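Local structure of PEPTIDE N-myristoyltransferase (Saccharomyces cerevisiae, 1IIC) at residues A[189-194]-A[353-358]; A[202-207]-A[211-216]; A[244-249]-A[338-343]; A[363-368]-A[373-378]. The protein catalyses the transfer of the myristoyl group from myristoyl-CoA to the N-terminal glycine of substrate proteins and peptides. All blocks are in the same frame, centred on the assembly; numbering follows the deposited sequence.

Contact 1: residues A[189-194]-A[353-358]; sequences RPLNWK and ILAKNA
Lys356, in the last turns of helix 334-357, reaches across to Leu191, just beyond the end of strand 182-190. In the C-terminal, GNAT-like half, the contact joins the C-terminal end of this long helix to the chain leaving the end of strand 182-190. The lysine chain leaves with CG anti to the backbone N (chi1 178°) and stays extended as far as CE. Lys356 CB lies 4.1 Å from Leu191 CB; after CG, CD and CE of Lys356 pass Leu191 O at 3.6 and 3.5 Å. A bend at chi4 (50°) then turns the ammonium onto that same oxygen, and Lys356 NZ donates to Leu191 O over 3.0 Å. The donor stands well above the carbonyl plane, 54° out of it, so neither lone pair is met squarely. With a methionine in place of Lys356, Leu191 O would probably lose this donor and the water one of its partners. Beside the polar bond, Leu191 CD1 rests 3.9 Å from Ala355 CB, a methyl small enough to let helix and chain come close; Phe363 of the adjacent strand touches both residues. Asn192, the N-cap of helix 193-198, adds a bridge at the more open side: one water accepts from Asn192 ND2 at 3.2 Å and, weakly, from Lys356 NZ at 3.4 Å.

Contact 2: residues A[202-207]-A[211-216]; sequences TGLPDG and EDMIAE
The loop between helix 193-198 and helix 210-217 folds back on the start of the second helix, where Leu204 and Pro205 meet Met213. A long, unbranched methionine suits this shallow surface contact because it can mould itself to two differently shaped partners. Its CG stands beside the backbone N (chi1 -49°), and further bends at chi2 and chi3 curl the thioether round. The near end of the chain serves Leu204, whose CD1 lies 3.8 Å from Met213 CG, while the far end serves Pro205, whose CD is 3.6 Å from Met213 CE. Both side chains run across the methionine at a slant. Met213 CE also comes within 4.2 Å of Gly203 O, a loose contact without a polar bond. Asp212, the next residue back, points toward the loop as well, yet its OD2 stays 4.1 Å from Gly207 O. Its hydrogen bond goes instead to the backbone N of Thr209, much as the third helical residue acts in a capping box, and a carboxylate at the N-terminal end of a helix would be expected to interact favourably with the helix dipole. Gly207 has a positive phi (95°), a conformation in which a CB would press against the carbonyl O of Asp206, so glycine is the natural residue there. Around this join, Trp193 of helix 193-198 packs against Met213, Tyr197 of the same helix touches Leu204, and Lys379, ahead of strand 381-392, bonds to the carbonyl O of Glu216.

Contact 3: residues A[244-249]-A[338-343]; sequences KRYQSR and KALKTR
Arg249 and Leu340 approach from opposite directions and meet where Arg249 NH1 comes 4.0 Å from Leu340 CD1, a slender join between the end of helix 236-247 and helix 334-357 in the C-terminal, GNAT-like half. The close packing lies on the arginine's own side. Its CG sits between the backbone N and the carbonyl carbon (chi1 72°), and a bend at chi3 brings the guanidinium back over one face of the Tyr246 ring, the two planes inclined rather than parallel. Tyr246 CE2 is 3.4 Å above the guanidinium plane, over its centre, while Arg249 NE falls toward the rim of the ring. Arg249 NE also bonds to Tyr246 O at 3.0 Å, and the arginine's backbone N, at 3.3 Å, reaches that oxygen from the opposite face of its plane. Toward the other helix the fit is looser, with a partly exposed Arg249 touching Leu340 through NH1 alone and Tyr246 OH, which makes a weak hydrogen bond with Asp370, no nearer than 4.5 Å to Leu340 CD1. Thr322 of strand 311-322 and Leu373 also touch Leu340. Arg249 NH2 makes a salt bridge with Asp325. A leucine in place of Arg249 would probably leave Asp325 without its positive mate and Tyr246 O without the NE donor. Arginine thus suits a place that needs both a positive charge and a flat group to lie over a ring, with Leu340 CD1 near NH1; Asp325 and Tyr246 O take its N-H groups, Asp370 adds a long, weak ion pair, and Leu340 supplies only an apolar neighbour.

Contact 4: residues A[363-368]-A[373-378]; sequences FNALTS and LFLDDL
Thr367 OG1 is gripped by two backbone groups: it donates to Gly401 O and accepts from the N of Arg185, while the methyl of the same side chain turns to Leu375. Threonine suits this position just beyond strand 362-366 because its two branches part the polar from the apolar: at chi1 57° the hydroxyl lies between the backbone N and the carbonyl carbon, and Thr367 CG2 is left to meet Leu375 CD2 at 3.8 Å. The two side chains cross at about a right angle. Leu375 carries the whole contact. Its CD2 also lies 3.6 Å from Leu366 O, and its other branch, CD1, reaches Ala365 CB at 4.1 Å. Alanine is apt here, since its CB points toward the leucine, at a buried position also touched by Leu317 and Phe380. The leucine torsions are unusual (chi1 -106°, chi2 21°), away from the staggered positions, which may mean strain or an uncertain fit of the branch. Residues 375-377 have helical backbone angles without the regular helix bonds; Leu378 N bonds to Phe374 O at 2.9 Å. They are part of the link from strand 362-366 to strand 381-392, which lies beyond strand 182-190 in the sheet; Leu375 touches Thr187 of that middle strand, and Phe374 reaches Ile348 of helix 334-357. Leu366 itself points away, its side chain about 12 Å from the bound myristoyl-CoA. Across the join itself, then, the binding is apolar, and the hydroxyl's two backbone bonds are likely to fix the side-chain rotation of Thr367 and so keep CG2 facing Leu375.

Overall arrangement
Contacts 3 and 4 are buried, contact 1 is partly buried and contact 2 lies on the surface. Helix 334-357 serves contact 1 near its C-terminal end and contact 3 nearer its start, their centres about 25 Å apart. The sheet joins contacts 1 and 4, for strands 182-190 and 362-366 are neighbours and Arg189 N probably bonds to Phe363 O. A salt bridge from Lys341 to Asp377 ties contact 3 to contact 4, while Trp193 of contact 1 packs on Met213 and Gly203 of contact 2. Chemistry follows place: a lysine and a water at the partly buried strand end, a pliant methionine outside, an arginine paired with an aspartate beside a tyrosine ring, and leucine against strand in the core.

Contact 1: residues A[189-194]-A[353-358]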
loop_
_atom_site.group_PDB
_atom_site.type_symbol
_atom_site.label_atom_id
_atom_site.label_comp_id
_atom_site.label_asym_id
_atom_site.label_seq_id
_atom_site.Cartn_x
_atom_site.Cartn_y
_atom_site.Cartn_z
ATOM N N ARG A 189 -4.194 8.286 -12.592
ATOM C CA ARG A 189 -4.177 9.638 -13.129
ATOM C C ARG A 189 -2.999 9.750 -14.087
ATOM O O ARG A 189 -1.841 9.723 -13.666
ATOM C CB ARG A 189 -4.003 10.666 -12.008
ATOM C CG ARG A 189 -4.605 12.039 -12.296
ATOM C CD ARG A 189 -3.953 12.769 -13.455
ATOM N NE ARG A 189 -4.548 14.098 -13.621
ATOM C CZ ARG A 189 -4.211 14.972 -14.569
ATOM N NH1 ARG A 189 -3.273 14.678 -15.459
ATOM N NH2 ARG A 189 -4.824 16.145 -14.634
ATOM N N PRO A 190 -3.279 9.865 -15.390
ATOM C CA PRO A 190 -2.232 9.983 -16.414
ATOM C C PRO A 190 -1.481 11.294 -16.241
ATOM O O PRO A 190 -2.083 12.364 -16.259
ATOM C CB PRO A 190 -3.017 9.963 -17.728
ATOM C CG PRO A 190 -4.300 9.255 -17.365
ATOM C CD PRO A 190 -4.613 9.822 -16.005
ATOM N N LEU A 191 -0.170 11.208 -16.057
ATOM C CA LEU A 191 0.657 12.395 -15.887
ATOM C C LEU A 191 1.405 12.622 -17.196
ATOM O O LEU A 191 1.600 13.754 -17.639
ATOM C CB LEU A 191 1.644 12.180 -14.730
ATOM C CG LEU A 191 1.003 11.906 -13.365
ATOM C CD1 LEU A 191 2.066 11.624 -12.313
ATOM C CD2 LEU A 191 0.150 13.117 -12.956
ATOM N N ASN A 192 1.822 11.524 -17.809
ATOM C CA ASN A 192 2.527 11.567 -19.077
ATOM C C ASN A 192 1.704 10.723 -20.052
ATOM O O ASN A 192 2.079 9.596 -20.376
ATOM C CB ASN A 192 3.911 10.958 -18.906
ATOM C CG ASN A 192 4.834 11.306 -20.043
ATOM O OD1 ASN A 192 4.434 11.291 -21.208
ATOM N ND2 ASN A 192 6.083 11.621 -19.716
ATOM N N TRP A 193 0.585 11.264 -20.527
ATOM C CA TRP A 193 -0.280 10.498 -21.426
ATOM C C TRP A 193 0.413 9.893 -22.631
ATOM O O TRP A 193 0.361 8.681 -22.834
ATOM C CB TRP A 193 -1.457 11.332 -21.938
ATOM C CG TRP A 193 -2.483 10.460 -22.624
ATOM C CD1 TRP A 193 -3.509 9.787 -22.027
ATOM C CD2 TRP A 193 -2.515 10.083 -24.011
ATOM N NE1 TRP A 193 -4.172 9.014 -22.945
ATOM C CE2 TRP A 193 -3.585 9.176 -24.172
ATOM C CE3 TRP A 193 -1.739 10.421 -25.130
ATOM C CZ2 TRP A 193 -3.906 8.601 -25.411
ATOM C CZ3 TRP A 193 -2.059 9.846 -26.367
ATOM C CH2 TRP A 193 -3.134 8.948 -26.493
ATOM N N LYS A 194 1.046 10.733 -23.441
ATOM C CA LYS A 194 1.710 10.255 -24.645
ATOM C C LYS A 194 2.554 9.005 -24.411
ATOM O O LYS A 194 2.466 8.053 -25.172
ATOM C CB LYS A 194 2.560 11.366 -25.261
ATOM C CG LYS A 194 3.022 11.052 -26.679
ATOM C CD LYS A 194 3.745 12.233 -27.319
ATOM C CE LYS A 194 4.168 11.905 -28.743
ATOM N NZ LYS A 194 2.994 11.548 -29.590
ATOM N N ILE A 353 1.131 17.434 -9.660
ATOM C CA ILE A 353 2.121 18.327 -10.246
ATOM C C ILE A 353 3.501 17.939 -9.738
ATOM O O ILE A 353 4.466 17.884 -10.506
ATOM C CB ILE A 353 1.820 19.798 -9.883
ATOM C CG1 ILE A 353 0.602 20.274 -10.674
ATOM C CG2 ILE A 353 3.027 20.682 -10.184
ATOM C CD1 ILE A 353 0.017 21.593 -10.176
ATOM N N LEU A 354 3.598 17.659 -8.443
ATOM C CA LEU A 354 4.877 17.266 -7.867
ATOM C C LEU A 354 5.323 15.886 -8.354
ATOM O O LEU A 354 6.508 15.664 -8.584
ATOM C CB LEU A 354 4.792 17.288 -6.342
ATOM C CG LEU A 354 4.708 18.705 -5.795
ATOM C CD1 LEU A 354 4.071 18.722 -4.413
ATOM C CD2 LEU A 354 6.121 19.283 -5.768
ATOM N N ALA A 355 4.377 14.963 -8.513
ATOM C CA ALA A 355 4.711 13.614 -8.987
ATOM C C ALA A 355 5.152 13.667 -10.443
ATOM O O ALA A 355 6.104 12.991 -10.839
ATOM C CB ALA A 355 3.509 12.692 -8.847
ATOM N N LYS A 356 4.463 14.472 -11.247
ATOM C CA LYS A 356 4.843 14.576 -12.646
ATOM C C LYS A 356 6.219 15.224 -12.767
ATOM O O LYS A 356 7.055 14.766 -13.550
ATOM C CB LYS A 356 3.840 15.390 -13.458
ATOM C CG LYS A 356 4.307 15.515 -14.906
ATOM C CD LYS A 356 3.358 16.267 -15.791
ATOM C CE LYS A 356 3.948 16.341 -17.196
ATOM N NZ LYS A 356 4.370 14.981 -17.651
ATOM N N ASN A 357 6.448 16.286 -11.992
ATOM C CA ASN A 357 7.736 16.970 -12.017
ATOM C C ASN A 357 8.829 16.047 -11.492
ATOM O O ASN A 357 10.010 16.268 -11.752
ATOM C CB ASN A 357 7.713 18.248 -11.170
ATOM C CG ASN A 357 6.786 19.300 -11.725
ATOM O OD1 ASN A 357 6.338 19.217 -12.874
ATOM N ND2 ASN A 357 6.491 20.307 -10.911
ATOM N N ALA A 358 8.441 15.022 -10.743
ATOM C CA ALA A 358 9.420 14.072 -10.223
ATOM C C ALA A 358 9.585 12.935 -11.230
ATOM O O ALA A 358 10.203 11.913 -10.944
ATOM C CB ALA A 358 8.971 13.532 -8.882
HETATM O O HOH W 1 5.982 12.192 -16.619
#

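Contact 2: residues A[202-207]-A[211-216]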
loop_
_atom_site.group_PDB
_atom_site.type_symbol
_atom_site.label_atom_id
_atom_site.label_comp_id
_atom_site.label_asym_id
_atom_site.label_seq_id
_atom_site.Cartn_x
_atom_site.Cartn_y
_atom_site.Cartn_z
ATOM N N THR A 202 -2.466 2.921 -21.481
ATOM C CA THR A 202 -3.761 3.607 -21.575
ATOM C C THR A 202 -4.202 3.526 -23.031
ATOM O O THR A 202 -3.374 3.345 -23.926
ATOM C CB THR A 202 -3.688 5.114 -21.180
ATOM O OG1 THR A 202 -3.193 5.245 -19.845
ATOM C CG2 THR A 202 -5.078 5.754 -21.240
ATOM N N GLY A 203 -5.502 3.671 -23.270
ATOM C CA GLY A 203 -6.005 3.606 -24.627
ATOM C C GLY A 203 -6.310 4.961 -25.234
ATOM O O GLY A 203 -6.040 6.006 -24.642
ATOM N N LEU A 204 -6.870 4.933 -26.437
ATOM C CA LEU A 204 -7.250 6.135 -27.164
ATOM C C LEU A 204 -8.695 5.904 -27.588
ATOM O O LEU A 204 -8.957 5.322 -28.639
ATOM C CB LEU A 204 -6.354 6.312 -28.391
ATOM C CG LEU A 204 -6.662 7.444 -29.375
ATOM C CD1 LEU A 204 -6.697 8.789 -28.660
ATOM C CD2 LEU A 204 -5.598 7.453 -30.467
ATOM N N PRO A 205 -9.656 6.344 -26.759
ATOM C CA PRO A 205 -11.085 6.175 -27.050
ATOM C C PRO A 205 -11.483 6.603 -28.461
ATOM O O PRO A 205 -10.957 7.580 -28.995
ATOM C CB PRO A 205 -11.755 7.024 -25.973
ATOM C CG PRO A 205 -10.806 6.907 -24.825
ATOM C CD PRO A 205 -9.469 7.093 -25.505
ATOM N N ASP A 206 -12.410 5.862 -29.062
ATOM C CA ASP A 206 -12.882 6.183 -30.407
ATOM C C ASP A 206 -13.401 7.616 -30.413
ATOM O O ASP A 206 -14.085 8.038 -29.482
ATOM C CB ASP A 206 -14.017 5.241 -30.829
ATOM C CG ASP A 206 -13.625 3.775 -30.766
ATOM O OD1 ASP A 206 -12.626 3.395 -31.413
ATOM O OD2 ASP A 206 -14.320 3.001 -30.072
ATOM N N GLY A 207 -13.071 8.361 -31.461
ATOM C CA GLY A 207 -13.529 9.732 -31.549
ATOM C C GLY A 207 -12.526 10.736 -31.025
ATOM O O GLY A 207 -12.673 11.936 -31.247
ATOM N N GLU A 211 -4.119 14.214 -29.542
ATOM C CA GLU A 211 -3.999 15.594 -29.108
ATOM C C GLU A 211 -5.055 15.944 -28.069
ATOM O O GLU A 211 -4.790 16.726 -27.162
ATOM C CB GLU A 211 -4.109 16.536 -30.307
ATOM C CG GLU A 211 -3.041 16.303 -31.371
ATOM C CD GLU A 211 -3.021 17.389 -32.431
ATOM O OE1 GLU A 211 -2.947 18.584 -32.052
ATOM O OE2 GLU A 211 -3.075 17.051 -33.636
ATOM N N ASP A 212 -6.251 15.371 -28.202
ATOM C CA ASP A 212 -7.333 15.625 -27.247
ATOM C C ASP A 212 -6.850 15.220 -25.875
ATOM O O ASP A 212 -6.905 15.989 -24.921
ATOM C CB ASP A 212 -8.574 14.767 -27.528
ATOM C CG ASP A 212 -9.162 15.009 -28.884
ATOM O OD1 ASP A 212 -9.131 16.166 -29.358
ATOM O OD2 ASP A 212 -9.676 14.037 -29.473
ATOM N N MET A 213 -6.388 13.977 -25.815
ATOM C CA MET A 213 -5.904 13.336 -24.604
ATOM C C MET A 213 -4.760 14.066 -23.920
ATOM O O MET A 213 -4.790 14.284 -22.711
ATOM C CB MET A 213 -5.493 11.906 -24.942
ATOM C CG MET A 213 -6.558 11.149 -25.737
ATOM S SD MET A 213 -8.162 11.025 -24.885
ATOM C CE MET A 213 -7.790 9.742 -23.679
ATOM N N ILE A 214 -3.749 14.435 -24.692
ATOM C CA ILE A 214 -2.601 15.145 -24.153
ATOM C C ILE A 214 -3.026 16.465 -23.512
ATOM O O ILE A 214 -2.619 16.778 -22.395
ATOM C CB ILE A 214 -1.571 15.411 -25.267
ATOM C CG1 ILE A 214 -0.990 14.075 -25.751
ATOM C CG2 ILE A 214 -0.480 16.339 -24.765
ATOM C CD1 ILE A 214 -0.057 14.193 -26.950
ATOM N N ALA A 215 -3.850 17.235 -24.214
ATOM C CA ALA A 215 -4.315 18.516 -23.692
ATOM C C ALA A 215 -5.202 18.296 -22.467
ATOM O O ALA A 215 -5.113 19.023 -21.473
ATOM C CB ALA A 215 -5.095 19.265 -24.772
ATOM N N GLU A 216 -6.055 17.282 -22.558
ATOM C CA GLU A 216 -6.981 16.932 -21.491
ATOM C C GLU A 216 -6.241 16.591 -20.204
ATOM O O GLU A 216 -6.681 16.946 -19.112
ATOM C CB GLU A 216 -7.842 15.743 -21.928
ATOM C CG GLU A 216 -8.712 15.123 -20.829
ATOM C CD GLU A 216 -9.751 16.085 -20.263
ATOM O OE1 GLU A 216 -10.055 17.098 -20.930
ATOM O OE2 GLU A 216 -10.274 15.817 -19.155
#

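Contact 3: residues A[244-249]-A[338-343]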
loop_
_atom_site.group_PDB
_atom_site.type_symbol
_atom_site.label_atom_id
_atom_site.label_comp_id
_atom_site.label_asym_id
_atom_site.label_seq_id
_atom_site.Cartn_x
_atom_site.Cartn_y
_atom_site.Cartn_z
ATOM N N LYS A 244 -2.571 12.077 13.013
ATOM C CA LYS A 244 -3.319 11.247 13.950
ATOM C C LYS A 244 -4.742 11.755 14.123
ATOM O O LYS A 244 -5.696 10.978 14.175
ATOM C CB LYS A 244 -2.617 11.234 15.314
ATOM C CG LYS A 244 -3.454 10.635 16.432
ATOM C CD LYS A 244 -2.713 10.630 17.773
ATOM C CE LYS A 244 -3.600 10.054 18.881
ATOM N NZ LYS A 244 -2.903 9.958 20.203
ATOM N N ARG A 245 -4.872 13.071 14.222
ATOM C CA ARG A 245 -6.166 13.692 14.410
ATOM C C ARG A 245 -7.069 13.396 13.216
ATOM O O ARG A 245 -8.192 12.908 13.376
ATOM C CB ARG A 245 -5.983 15.201 14.575
ATOM C CG ARG A 245 -6.902 15.837 15.584
ATOM C CD ARG A 245 -8.355 15.762 15.160
ATOM N NE ARG A 245 -8.967 17.087 15.161
ATOM C CZ ARG A 245 -8.968 17.905 16.204
ATOM N NH1 ARG A 245 -8.388 17.529 17.338
ATOM N NH2 ARG A 245 -9.531 19.105 16.111
ATOM N N TYR A 246 -6.572 13.692 12.019
ATOM C CA TYR A 246 -7.340 13.455 10.799
ATOM C C TYR A 246 -7.719 11.972 10.657
ATOM O O TYR A 246 -8.887 11.651 10.456
ATOM C CB TYR A 246 -6.539 13.942 9.580
ATOM C CG TYR A 246 -7.189 13.625 8.257
ATOM C CD1 TYR A 246 -6.805 12.506 7.525
ATOM C CD2 TYR A 246 -8.248 14.389 7.780
ATOM C CE1 TYR A 246 -7.462 12.149 6.355
ATOM C CE2 TYR A 246 -8.914 14.040 6.615
ATOM C CZ TYR A 246 -8.517 12.914 5.909
ATOM O OH TYR A 246 -9.182 12.546 4.770
ATOM N N GLN A 247 -6.724 11.093 10.802
ATOM C CA GLN A 247 -6.856 9.628 10.716
ATOM C C GLN A 247 -7.885 8.988 11.624
ATOM O O GLN A 247 -8.427 7.921 11.302
ATOM C CB GLN A 247 -5.540 8.951 11.084
ATOM C CG GLN A 247 -4.667 8.560 9.951
ATOM C CD GLN A 247 -4.067 7.189 10.173
ATOM O OE1 GLN A 247 -3.597 6.860 11.268
ATOM N NE2 GLN A 247 -4.079 6.383 9.136
ATOM N N SER A 248 -8.089 9.597 12.790
ATOM C CA SER A 248 -9.015 9.073 13.780
ATOM C C SER A 248 -10.421 8.896 13.241
ATOM O O SER A 248 -11.233 8.214 13.854
ATOM C CB SER A 248 -9.053 9.987 15.011
ATOM O OG SER A 248 -9.609 11.252 14.686
ATOM N N ARG A 249 -10.712 9.500 12.092
ATOM C CA ARG A 249 -12.045 9.383 11.502
ATOM C C ARG A 249 -12.266 8.008 10.868
ATOM O O ARG A 249 -13.395 7.531 10.776
ATOM C CB ARG A 249 -12.244 10.457 10.431
ATOM C CG ARG A 249 -11.452 10.222 9.147
ATOM C CD ARG A 249 -11.617 11.416 8.221
ATOM N NE ARG A 249 -11.278 12.653 8.925
ATOM C CZ ARG A 249 -11.672 13.863 8.550
ATOM N NH1 ARG A 249 -12.427 14.013 7.473
ATOM N NH2 ARG A 249 -11.312 14.922 9.260
ATOM N N LYS A 338 -17.915 19.743 2.002
ATOM C CA LYS A 338 -17.564 20.745 0.998
ATOM C C LYS A 338 -16.205 21.391 1.287
ATOM O O LYS A 338 -15.380 21.553 0.386
ATOM C CB LYS A 338 -18.627 21.838 0.923
ATOM C CG LYS A 338 -18.394 22.791 -0.230
ATOM C CD LYS A 338 -19.257 24.031 -0.137
ATOM C CE LYS A 338 -18.917 24.999 -1.273
ATOM N NZ LYS A 338 -19.613 26.288 -1.097
ATOM N N ALA A 339 -15.977 21.769 2.539
ATOM C CA ALA A 339 -14.710 22.375 2.903
ATOM C C ALA A 339 -13.543 21.406 2.661
ATOM O O ALA A 339 -12.507 21.809 2.136
ATOM C CB ALA A 339 -14.743 22.811 4.358
ATOM N N LEU A 340 -13.716 20.137 3.040
ATOM C CA LEU A 340 -12.685 19.106 2.867
ATOM C C LEU A 340 -12.414 18.815 1.388
ATOM O O LEU A 340 -11.261 18.693 0.970
ATOM C CB LEU A 340 -13.109 17.800 3.547
ATOM C CG LEU A 340 -12.071 16.788 4.090
ATOM C CD1 LEU A 340 -12.507 15.385 3.712
ATOM C CD2 LEU A 340 -10.666 17.062 3.578
ATOM N N LYS A 341 -13.480 18.708 0.600
ATOM C CA LYS A 341 -13.339 18.422 -0.819
ATOM C C LYS A 341 -12.544 19.498 -1.556
ATOM O O LYS A 341 -11.699 19.193 -2.395
ATOM C CB LYS A 341 -14.707 18.270 -1.484
ATOM C CG LYS A 341 -14.547 18.020 -2.957
ATOM C CD LYS A 341 -15.836 17.976 -3.720
ATOM C CE LYS A 341 -15.536 17.584 -5.159
ATOM N NZ LYS A 341 -16.645 17.931 -6.084
ATOM N N THR A 342 -12.822 20.761 -1.248
ATOM C CA THR A 342 -12.118 21.862 -1.887
ATOM C C THR A 342 -10.630 21.840 -1.543
ATOM O O THR A 342 -9.792 22.119 -2.395
ATOM C CB THR A 342 -12.709 23.226 -1.476
ATOM O OG1 THR A 342 -14.064 23.303 -1.917
ATOM C CG2 THR A 342 -11.921 24.380 -2.129
ATOM N N ARG A 343 -10.298 21.499 -0.301
ATOM C CA ARG A 343 -8.896 21.469 0.104
ATOM C C ARG A 343 -8.148 20.275 -0.501
ATOM O O ARG A 343 -7.034 20.417 -1.004
ATOM C CB ARG A 343 -8.792 21.442 1.630
ATOM C CG ARG A 343 -7.400 21.709 2.158
ATOM C CD ARG A 343 -6.837 22.995 1.556
ATOM N NE ARG A 343 -5.620 23.435 2.222
ATOM C CZ ARG A 343 -4.943 24.529 1.893
ATOM N NH1 ARG A 343 -5.364 25.302 0.892
ATOM N NH2 ARG A 343 -3.862 24.868 2.588
#

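Contact 4: residues A[363-368]-A[373-378]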
loop_
_atom_site.group_PDB
_atom_site.type_symbol
_atom_site.label_atom_id
_atom_site.label_comp_id
_atom_site.label_asym_id
_atom_site.label_seq_id
_atom_site.Cartn_x
_atom_site.Cartn_y
_atom_site.Cartn_z
ATOM N N PHE A 363 -0.215 8.387 -11.962
ATOM C CA PHE A 363 -0.378 8.523 -10.513
ATOM C C PHE A 363 -1.472 7.542 -10.052
ATOM O O PHE A 363 -2.593 7.567 -10.549
ATOM C CB PHE A 363 -0.749 9.984 -10.227
ATOM C CG PHE A 363 -0.469 10.445 -8.823
ATOM C CD1 PHE A 363 0.638 9.987 -8.117
ATOM C CD2 PHE A 363 -1.291 11.391 -8.227
ATOM C CE1 PHE A 363 0.921 10.468 -6.832
ATOM C CE2 PHE A 363 -1.020 11.878 -6.948
ATOM C CZ PHE A 363 0.087 11.417 -6.249
ATOM N N ASN A 364 -1.135 6.669 -9.110
ATOM C CA ASN A 364 -2.075 5.668 -8.637
ATOM C C ASN A 364 -2.718 5.998 -7.312
ATOM O O ASN A 364 -2.068 6.491 -6.397
ATOM C CB ASN A 364 -1.376 4.317 -8.504
ATOM C CG ASN A 364 -1.028 3.701 -9.842
ATOM O OD1 ASN A 364 -0.179 2.818 -9.918
ATOM N ND2 ASN A 364 -1.695 4.149 -10.901
ATOM N N ALA A 365 -4.002 5.704 -7.197
ATOM C CA ALA A 365 -4.704 5.957 -5.951
ATOM C C ALA A 365 -5.900 5.045 -5.843
ATOM O O ALA A 365 -6.552 4.728 -6.842
ATOM C CB ALA A 365 -5.148 7.411 -5.875
ATOM N N LEU A 366 -6.165 4.615 -4.617
ATOM C CA LEU A 366 -7.292 3.753 -4.323
ATOM C C LEU A 366 -8.453 4.633 -3.885
ATOM O O LEU A 366 -8.287 5.840 -3.696
ATOM C CB LEU A 366 -6.915 2.786 -3.204
ATOM C CG LEU A 366 -5.922 1.672 -3.550
ATOM C CD1 LEU A 366 -5.209 1.193 -2.279
ATOM C CD2 LEU A 366 -6.668 0.516 -4.222
ATOM N N THR A 367 -9.629 4.030 -3.744
ATOM C CA THR A 367 -10.818 4.749 -3.304
ATOM C C THR A 367 -10.921 4.706 -1.776
ATOM O O THR A 367 -11.997 4.869 -1.214
ATOM C CB THR A 367 -12.092 4.121 -3.887
ATOM O OG1 THR A 367 -12.150 2.740 -3.504
ATOM C CG2 THR A 367 -12.109 4.238 -5.408
ATOM N N SER A 368 -9.801 4.471 -1.103
ATOM C CA SER A 368 -9.793 4.425 0.354
ATOM C C SER A 368 -9.768 5.848 0.912
ATOM O O SER A 368 -9.803 6.811 0.146
ATOM C CB SER A 368 -8.564 3.665 0.831
ATOM O OG SER A 368 -7.394 4.181 0.212
ATOM N N LEU A 373 -13.578 12.105 -2.809
ATOM C CA LEU A 373 -13.966 13.510 -2.883
ATOM C C LEU A 373 -13.208 14.198 -4.011
ATOM O O LEU A 373 -13.694 15.186 -4.568
ATOM C CB LEU A 373 -13.685 14.249 -1.562
ATOM C CG LEU A 373 -14.560 13.831 -0.369
ATOM C CD1 LEU A 373 -14.141 14.560 0.895
ATOM C CD2 LEU A 373 -16.000 14.103 -0.692
ATOM N N PHE A 374 -12.026 13.675 -4.348
ATOM C CA PHE A 374 -11.207 14.264 -5.408
ATOM C C PHE A 374 -10.909 13.391 -6.631
ATOM O O PHE A 374 -10.631 13.909 -7.705
ATOM C CB PHE A 374 -9.878 14.769 -4.827
ATOM C CG PHE A 374 -9.007 13.684 -4.240
ATOM C CD1 PHE A 374 -8.299 12.814 -5.063
ATOM C CD2 PHE A 374 -8.872 13.556 -2.859
ATOM C CE1 PHE A 374 -7.469 11.841 -4.525
ATOM C CE2 PHE A 374 -8.042 12.583 -2.306
ATOM C CZ PHE A 374 -7.336 11.721 -3.144
ATOM N N LEU A 375 -10.970 12.075 -6.471
ATOM C CA LEU A 375 -10.657 11.160 -7.561
ATOM C C LEU A 375 -11.175 11.549 -8.954
ATOM O O LEU A 375 -10.376 11.757 -9.868
ATOM C CB LEU A 375 -11.109 9.741 -7.185
ATOM C CG LEU A 375 -10.067 8.663 -6.804
ATOM C CD1 LEU A 375 -8.751 9.264 -6.365
ATOM C CD2 LEU A 375 -10.653 7.756 -5.705
ATOM N N ASP A 376 -12.489 11.656 -9.128
ATOM C CA ASP A 376 -13.046 12.006 -10.445
ATOM C C ASP A 376 -12.701 13.415 -10.937
ATOM O O ASP A 376 -12.355 13.610 -12.105
ATOM C CB ASP A 376 -14.570 11.851 -10.453
ATOM C CG ASP A 376 -15.014 10.411 -10.265
ATOM O OD1 ASP A 376 -14.466 9.515 -10.951
ATOM O OD2 ASP A 376 -15.921 10.186 -9.431
ATOM N N ASP A 377 -12.801 14.397 -10.051
ATOM C CA ASP A 377 -12.503 15.767 -10.428
ATOM C C ASP A 377 -11.060 15.960 -10.873
ATOM O O ASP A 377 -10.773 16.811 -11.716
ATOM C CB ASP A 377 -12.813 16.708 -9.269
ATOM C CG ASP A 377 -14.283 16.718 -8.915
ATOM O OD1 ASP A 377 -15.106 16.363 -9.789
ATOM O OD2 ASP A 377 -14.625 17.087 -7.770
ATOM N N LEU A 378 -10.155 15.161 -10.318
ATOM C CA LEU A 378 -8.746 15.283 -10.656
ATOM C C LEU A 378 -8.330 14.305 -11.743
ATOM O O LEU A 378 -7.145 14.098 -12.000
ATOM C CB LEU A 378 -7.895 15.113 -9.393
ATOM C CG LEU A 378 -8.117 16.252 -8.392
ATOM C CD1 LEU A 378 -7.185 16.088 -7.190
ATOM C CD2 LEU A 378 -7.850 17.593 -9.091
#